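PDB 3WEC: cytochrome P450 from Rhodococcus erythropolis, which is a heme monooxygenase that N-hydroxylates the quinoline ring of an intermediate in the biosynthesis of the antibiotic aurachin RE. Local coordinates for residues Pro28-Leu33 with Leu328-Arg333; Ala50-Cys55 with Tyr354-His359. One frame throughout, in Å; residues are numbered along the deposited sequence.

From the N terminus the chain first forms helix 27-36. Two short strands, 39-41 and 47-49, follow, and then the start of helix 52-60. Helix 27-36 waits until helix 328-333 for its partner, so interaction 1 closes a loop of 294 residues. Residues 50-55 meet the heme-binding loop 354-359 still later, and interaction 2 closes a loop of 298 residues. The segments alternate along the chain, so the two loops cross rather than nest. They also touch: Ser330 OG of interaction 1 lies 2.9 Å from Ala50 O of interaction 2, a probable hydrogen bond. Interaction 1 ties helix 27-36 to helix 328-333, and interaction 2 ties the start of helix 52-60 to the heme-binding loop.

Interaction 1: residues Pro28-Leu33 with Leu328-Arg333; sequences PVYARL and LASGNR
The ring of Tyr30 is overlapped by Ser330, whose CB lies over one face, 4.0 Å from Tyr30 CG. The backbone N of Ser330 also sits above the ring plane, offset toward the rim. Further out, Tyr30 CE1 meets Ala329 CB at 3.7 Å, a methyl-to-ring contact made at a slant. One aromatic side chain thus spans two successive residues of the facing helix. The first torsion of Tyr30 explains this reach: CG stands opposite the carbonyl carbon, beside the backbone N (chi1 -72°), and the ring runs along the flank of helix 328-333. The backbones are close here, with CA of Tyr30 and CA of Ser330 5.5 Å apart. No hydrogen bond joins the two segments. With OG anti to the backbone N (chi1 -169°), the hydroxyl of Ser330 lies beside Tyr30, its OG 3.7 Å from both Tyr30 CB and Tyr30 O, but this is packing only. The hydroxyl bonds instead to the guanidinium of Arg34, and the phenol of Tyr30 finds its polar partner in His301 ND1. Both hydroxyls are therefore satisfied although the residues are buried. The contact is small, burying 160 Å² in all, and is plain helix-to-helix packing in the P450 fold, away from the annotated sites. Asn332 O accepts from Arg295, the arginine of the ExxR sequence motif in helix 286-296, and Leu328 touches the heme. Helix 27-36 thus packs on a short helix that follows strand 323-326 of the mixed sheet and, at its start, reaches the heme pocket.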
loop_
_atom_site.group_PDB
_atom_site.type_symbol
_atom_site.label_atom_id
_atom_site.label_comp_id
_atom_site.label_asym_id
_atom_site.label_seq_id
_atom_site.Cartn_x
_atom_site.Cartn_y
_atom_site.Cartn_z
ATOM N N PRO A 28 -9.101 19.335 -1.188
ATOM C CA PRO A 28 -9.077 20.807 -1.214
ATOM C C PRO A 28 -7.943 21.377 -0.358
ATOM O O PRO A 28 -7.492 22.499 -0.623
ATOM C CB PRO A 28 -10.447 21.211 -0.634
ATOM C CG PRO A 28 -11.331 20.035 -0.908
ATOM C CD PRO A 28 -10.434 18.800 -0.850
ATOM N N VAL A 29 -7.498 20.622 0.653
ATOM C CA VAL A 29 -6.434 21.080 1.552
ATOM C C VAL A 29 -5.076 20.841 0.906
ATOM O O VAL A 29 -4.151 21.634 1.076
ATOM C CB VAL A 29 -6.513 20.400 2.937
ATOM C CG1 VAL A 29 -5.310 20.774 3.800
ATOM C CG2 VAL A 29 -7.830 20.747 3.637
ATOM N N TYR A 30 -4.983 19.732 0.167
ATOM C CA TYR A 30 -3.846 19.432 -0.698
ATOM C C TYR A 30 -3.715 20.508 -1.763
ATOM O O TYR A 30 -2.607 20.840 -2.180
ATOM C CB TYR A 30 -4.038 18.081 -1.404
ATOM C CG TYR A 30 -3.903 16.816 -0.548
ATOM C CD1 TYR A 30 -4.514 15.628 -0.941
ATOM C CD2 TYR A 30 -3.148 16.796 0.612
ATOM C CE1 TYR A 30 -4.392 14.470 -0.199
ATOM C CE2 TYR A 30 -3.013 15.627 1.361
ATOM C CZ TYR A 30 -3.640 14.462 0.961
ATOM O OH TYR A 30 -3.516 13.302 1.732
ATOM N N ALA A 31 -4.854 21.023 -2.222
ATOM C CA ALA A 31 -4.862 22.115 -3.175
ATOM C C ALA A 31 -4.222 23.381 -2.553
ATOM O O ALA A 31 -3.268 23.925 -3.123
ATOM C CB ALA A 31 -6.272 22.381 -3.696
ATOM N N ARG A 32 -4.726 23.799 -1.381
ATOM C CA ARG A 32 -4.162 24.918 -0.602
ATOM C C ARG A 32 -2.647 24.776 -0.509
ATOM O O ARG A 32 -1.929 25.692 -0.865
ATOM C CB ARG A 32 -4.761 25.008 0.819
ATOM C CG ARG A 32 -6.146 25.635 0.951
ATOM C CD ARG A 32 -6.349 26.159 2.365
ATOM N NE ARG A 32 -5.805 27.512 2.487
ATOM C CZ ARG A 32 -5.419 28.102 3.618
ATOM N NH1 ARG A 32 -5.482 27.454 4.774
ATOM N NH2 ARG A 32 -4.948 29.342 3.592
ATOM N N LEU A 33 -2.174 23.615 -0.051
ATOM C CA LEU A 33 -0.737 23.300 0.006
ATOM C C LEU A 33 0.070 23.570 -1.279
ATOM O O LEU A 33 1.132 24.178 -1.216
ATOM C CB LEU A 33 -0.507 21.845 0.447
ATOM C CG LEU A 33 -0.416 21.603 1.956
ATOM C CD1 LEU A 33 -0.212 20.122 2.258
ATOM C CD2 LEU A 33 0.680 22.435 2.601
ATOM N N LEU A 328 2.110 11.666 -2.047
ATOM C CA LEU A 328 1.761 11.014 -3.301
ATOM C C LEU A 328 0.400 11.457 -3.827
ATOM O O LEU A 328 0.251 11.726 -5.028
ATOM C CB LEU A 328 1.765 9.503 -3.089
ATOM C CG LEU A 328 2.943 8.807 -2.395
ATOM C CD1 LEU A 328 2.623 7.329 -2.339
ATOM C CD2 LEU A 328 4.252 8.995 -3.150
ATOM N N ALA A 329 -0.587 11.549 -2.921
ATOM C CA ALA A 329 -1.967 11.878 -3.255
ATOM C C ALA A 329 -2.081 13.313 -3.823
ATOM O O ALA A 329 -2.801 13.540 -4.806
ATOM C CB ALA A 329 -2.870 11.690 -2.038
ATOM N N SER A 330 -1.351 14.248 -3.214
ATOM C CA SER A 330 -1.254 15.630 -3.685
ATOM C C SER A 330 -0.573 15.764 -5.067
ATOM O O SER A 330 -1.178 16.275 -6.004
ATOM C CB SER A 330 -0.523 16.473 -2.645
ATOM O OG SER A 330 -0.637 17.821 -2.950
ATOM N N GLY A 331 0.660 15.284 -5.186
ATOM C CA GLY A 331 1.372 15.307 -6.449
ATOM C C GLY A 331 0.519 14.787 -7.581
ATOM O O GLY A 331 0.403 15.429 -8.593
ATOM N N ASN A 332 -0.107 13.631 -7.394
ATOM C CA ASN A 332 -0.961 13.027 -8.416
ATOM C C ASN A 332 -2.001 13.968 -9.040
ATOM O O ASN A 332 -2.281 13.870 -10.254
ATOM C CB ASN A 332 -1.643 11.789 -7.856
ATOM C CG ASN A 332 -0.683 10.603 -7.717
ATOM O OD1 ASN A 332 0.454 10.644 -8.198
ATOM N ND2 ASN A 332 -1.126 9.559 -7.022
ATOM N N ARG A 333 -2.583 14.853 -8.211
ATOM C CA ARG A 333 -3.652 15.736 -8.650
ATOM C C ARG A 333 -3.136 16.755 -9.680
ATOM O O ARG A 333 -3.910 17.336 -10.441
ATOM C CB ARG A 333 -4.393 16.401 -7.464
ATOM C CG ARG A 333 -5.242 15.451 -6.616
ATOM C CD ARG A 333 -6.131 14.565 -7.485
ATOM N NE ARG A 333 -7.024 13.681 -6.718
ATOM C CZ ARG A 333 -8.232 14.061 -6.297
ATOM N NH1 ARG A 333 -8.673 15.299 -6.555
ATOM N NH2 ARG A 333 -8.996 13.223 -5.622
#

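Interaction 2: residues Ala50-Cys55 with Tyr354-His359; sequences ADYTSC and YGRGIH. With HEM (protoporphyrin IX containing Fe), chain B.
Tyr52 OH is gripped by both terminal nitrogens of Arg356. NH2 donates to the phenol oxygen at 2.9 Å, and Arg356 NH1 donates to the same Tyr52 OH at 3.1 Å. The oxygen sits close to the guanidinium plane, at its outer edge, and the forked pair points the end of the guanidinium at it. Ring and guanidinium cross steeply, their planes 76° apart, and do not stack. Tyr52 reaches the loop because CG is anti to the backbone N (chi1 -177°), which brings the phenol end nearer to Arg356. Arg356 comes to meet it on a chain bent at its second torsion. Its NH1 has a stronger partner in the carboxylate of Asp56, a salt bridge that should help to position the group. Just before Tyr52 in the chain, Asp51 is the N-cap of helix 52-60: its OD1 accepts from Ser54 N at 3.2 Å, from above the carboxylate plane, and from Ser54 OG on the syn side. Residues 354-359 belong to the heme-binding loop of the P450 fold, the glycine-rich run that leads to Cys361, the axial ligand of the iron. Gly355 has a positive phi, and its CA packs 3.2 Å from HEM O2A. The Tyr354 ring lies by one pyrrole, with Tyr354 CE1 3.5 Å from HEM C3B; its hydroxyl bonds to Asn368. A water is bound to the iron, 2.5 Å from HEM FE. Two residues before Cys361, His359 ND1 donates to HEM O2D at 2.8 Å in a nearly straight bond (164°), with the oxygen in the imidazole plane. Lys66, His108, Arg112 and Arg305 also hydrogen-bond to the heme.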
loop_
_atom_site.group_PDB
_atom_site.type_symbol
_atom_site.label_atom_id
_atom_site.label_comp_id
_atom_site.label_asym_id
_atom_site.label_seq_id
_atom_site.Cartn_x
_atom_site.Cartn_y
_atom_site.Cartn_z
ATOM N N ALA A 50 4.324 18.554 -1.351
ATOM C CA ALA A 50 3.001 18.515 -1.999
ATOM C C ALA A 50 2.971 18.528 -3.547
ATOM O O ALA A 50 1.993 18.075 -4.160
ATOM C CB ALA A 50 2.112 19.631 -1.433
ATOM N N ASP A 51 4.031 19.050 -4.167
ATOM C CA ASP A 51 4.053 19.210 -5.608
ATOM C C ASP A 51 4.620 18.012 -6.336
ATOM O O ASP A 51 5.658 17.484 -5.951
ATOM C CB ASP A 51 4.842 20.477 -6.003
ATOM C CG ASP A 51 6.281 20.455 -5.496
ATOM O OD1 ASP A 51 7.202 20.648 -6.319
ATOM O OD2 ASP A 51 6.482 20.246 -4.273
ATOM N N TYR A 52 3.949 17.617 -7.417
ATOM C CA TYR A 52 4.466 16.571 -8.304
ATOM C C TYR A 52 5.992 16.581 -8.442
ATOM O O TYR A 52 6.646 15.593 -8.110
ATOM C CB TYR A 52 3.844 16.613 -9.716
ATOM C CG TYR A 52 4.331 15.458 -10.614
ATOM C CD1 TYR A 52 3.947 14.131 -10.345
ATOM C CD2 TYR A 52 5.179 15.691 -11.724
ATOM C CE1 TYR A 52 4.388 13.071 -11.136
ATOM C CE2 TYR A 52 5.624 14.630 -12.526
ATOM C CZ TYR A 52 5.215 13.324 -12.223
ATOM O OH TYR A 52 5.628 12.267 -12.988
ATOM N N THR A 53 6.565 17.677 -8.911
ATOM C CA THR A 53 7.978 17.609 -9.311
ATOM C C THR A 53 8.918 17.264 -8.149
ATOM O O THR A 53 9.742 16.362 -8.290
ATOM C CB THR A 53 8.460 18.839 -10.106
ATOM O OG1 THR A 53 7.472 19.192 -11.081
ATOM C CG2 THR A 53 9.771 18.522 -10.831
ATOM N N SER A 54 8.759 17.945 -7.006
ATOM C CA SER A 54 9.576 17.676 -5.794
ATOM C C SER A 54 9.314 16.282 -5.232
ATOM O O SER A 54 10.244 15.600 -4.783
ATOM C CB SER A 54 9.340 18.730 -4.695
ATOM O OG SER A 54 9.413 20.069 -5.196
ATOM N N CYS A 55 8.042 15.868 -5.240
ATOM C CA CYS A 55 7.669 14.494 -4.821
ATOM C C CYS A 55 8.485 13.439 -5.583
ATOM O O CYS A 55 9.100 12.558 -4.954
ATOM C CB CYS A 55 6.178 14.245 -5.032
ATOM S SG CYS A 55 5.066 14.867 -3.740
ATOM N N TYR A 354 2.823 4.321 -6.641
ATOM C CA TYR A 354 3.716 3.209 -6.370
ATOM C C TYR A 354 5.139 3.643 -5.958
ATOM O O TYR A 354 6.014 2.794 -5.771
ATOM C CB TYR A 354 3.774 2.314 -7.589
ATOM C CG TYR A 354 2.559 1.444 -7.898
ATOM C CD1 TYR A 354 2.051 0.524 -6.935
ATOM C CD2 TYR A 354 1.933 1.479 -9.182
ATOM C CE1 TYR A 354 0.978 -0.318 -7.221
ATOM C CE2 TYR A 354 0.854 0.620 -9.480
ATOM C CZ TYR A 354 0.374 -0.256 -8.461
ATOM O OH TYR A 354 -0.655 -1.116 -8.702
ATOM N N GLY A 355 5.368 4.948 -5.793
ATOM C CA GLY A 355 6.675 5.452 -5.412
ATOM C C GLY A 355 7.451 5.545 -6.720
ATOM O O GLY A 355 6.884 5.257 -7.776
ATOM N N ARG A 356 8.718 5.940 -6.664
ATOM C CA ARG A 356 9.579 6.034 -7.862
ATOM C C ARG A 356 11.029 5.750 -7.452
ATOM O O ARG A 356 11.436 6.039 -6.308
ATOM C CB ARG A 356 9.498 7.435 -8.504
ATOM C CG ARG A 356 8.749 7.517 -9.850
ATOM C CD ARG A 356 7.338 7.976 -9.618
ATOM N NE ARG A 356 6.478 8.156 -10.783
ATOM C CZ ARG A 356 6.312 9.321 -11.402
ATOM N NH1 ARG A 356 7.022 10.372 -11.006
ATOM N NH2 ARG A 356 5.466 9.436 -12.428
ATOM N N GLY A 357 11.800 5.165 -8.361
ATOM C CA GLY A 357 13.160 4.816 -8.061
ATOM C C GLY A 357 13.310 3.428 -7.496
ATOM O O GLY A 357 12.515 2.528 -7.819
ATOM N N ILE A 358 14.338 3.257 -6.654
ATOM C CA ILE A 358 14.831 1.930 -6.284
ATOM C C ILE A 358 13.804 1.217 -5.436
ATOM O O ILE A 358 13.766 0.011 -5.478
ATOM C CB ILE A 358 16.220 1.921 -5.566
ATOM C CG1 ILE A 358 16.244 2.925 -4.400
ATOM C CG2 ILE A 358 17.363 2.177 -6.577
ATOM C CD1 ILE A 358 17.459 2.874 -3.511
ATOM N N HIS A 359 12.946 1.973 -4.738
ATOM C CA HIS A 359 11.916 1.389 -3.889
ATOM C C HIS A 359 10.586 1.293 -4.586
ATOM O O HIS A 359 9.602 0.966 -3.959
ATOM C CB HIS A 359 11.767 2.148 -2.557
ATOM C CG HIS A 359 13.024 2.195 -1.699
ATOM N ND1 HIS A 359 13.372 1.209 -0.851
ATOM C CD2 HIS A 359 14.038 3.157 -1.612
ATOM C CE1 HIS A 359 14.475 1.549 -0.186
ATOM N NE2 HIS A 359 14.899 2.740 -0.667
HETATM C CHA HEM B . 6.644 -0.489 -1.600
HETATM C CHB HEM B . 2.245 1.344 -3.010
HETATM C CHC HEM B . 0.580 -3.213 -3.760
HETATM C CHD HEM B . 4.994 -5.047 -2.132
HETATM C C1A HEM B . 5.503 0.346 -1.902
HETATM C C2A HEM B . 5.541 1.823 -1.642
HETATM C C3A HEM B . 4.256 2.324 -2.068
HETATM C C4A HEM B . 3.554 1.120 -2.506
HETATM C CMA HEM B . 3.755 3.787 -2.033
HETATM C CAA HEM B . 6.631 2.758 -1.103
HETATM C CBA HEM B . 7.432 3.134 -2.365
HETATM C CGA HEM B . 8.429 4.276 -2.090
HETATM O O1A HEM B . 8.880 4.496 -0.927
HETATM O O2A HEM B . 8.828 4.960 -3.075
HETATM C C1B HEM B . 1.398 0.196 -3.327
HETATM C C2B HEM B . 0.088 0.455 -3.919
HETATM C C3B HEM B . -0.376 -0.895 -4.092
HETATM C C4B HEM B . 0.692 -1.762 -3.608
HETATM C CMB HEM B . -0.651 1.729 -4.216
HETATM C CAB HEM B . -1.709 -1.220 -4.664
HETATM C CBB HEM B . -2.445 -2.139 -4.092
HETATM C C1C HEM B . 1.657 -4.119 -3.422
HETATM C C2C HEM B . 1.479 -5.571 -3.376
HETATM C C3C HEM B . 2.782 -6.071 -2.889
HETATM C C4C HEM B . 3.642 -4.929 -2.653
HETATM C CMC HEM B . 0.219 -6.301 -3.750
HETATM C CAC HEM B . 3.209 -7.481 -2.604
HETATM C CBC HEM B . 2.517 -8.524 -3.003
HETATM C C1D HEM B . 5.852 -3.913 -1.765
HETATM C C2D HEM B . 7.244 -4.140 -1.384
HETATM C C3D HEM B . 7.768 -2.774 -1.202
HETATM C C4D HEM B . 6.615 -1.940 -1.580
HETATM C CMD HEM B . 7.925 -5.469 -1.147
HETATM C CAD HEM B . 9.139 -2.353 -0.756
HETATM C CBD HEM B . 9.933 -2.027 -2.044
HETATM C CGD HEM B . 11.339 -1.608 -1.774
HETATM O O1D HEM B . 12.209 -1.969 -2.617
HETATM O O2D HEM B . 11.597 -0.929 -0.727
HETATM N NA HEM B . 4.295 -0.134 -2.563
HETATM N NB HEM B . 1.804 -1.103 -3.195
HETATM N NC HEM B . 2.973 -3.716 -3.047
HETATM N ND HEM B . 5.490 -2.608 -1.935
HETATM FE FE HEM B . 3.573 -1.973 -2.504
HETATM O O HOH W 1 2.386 -1.766 -0.338
#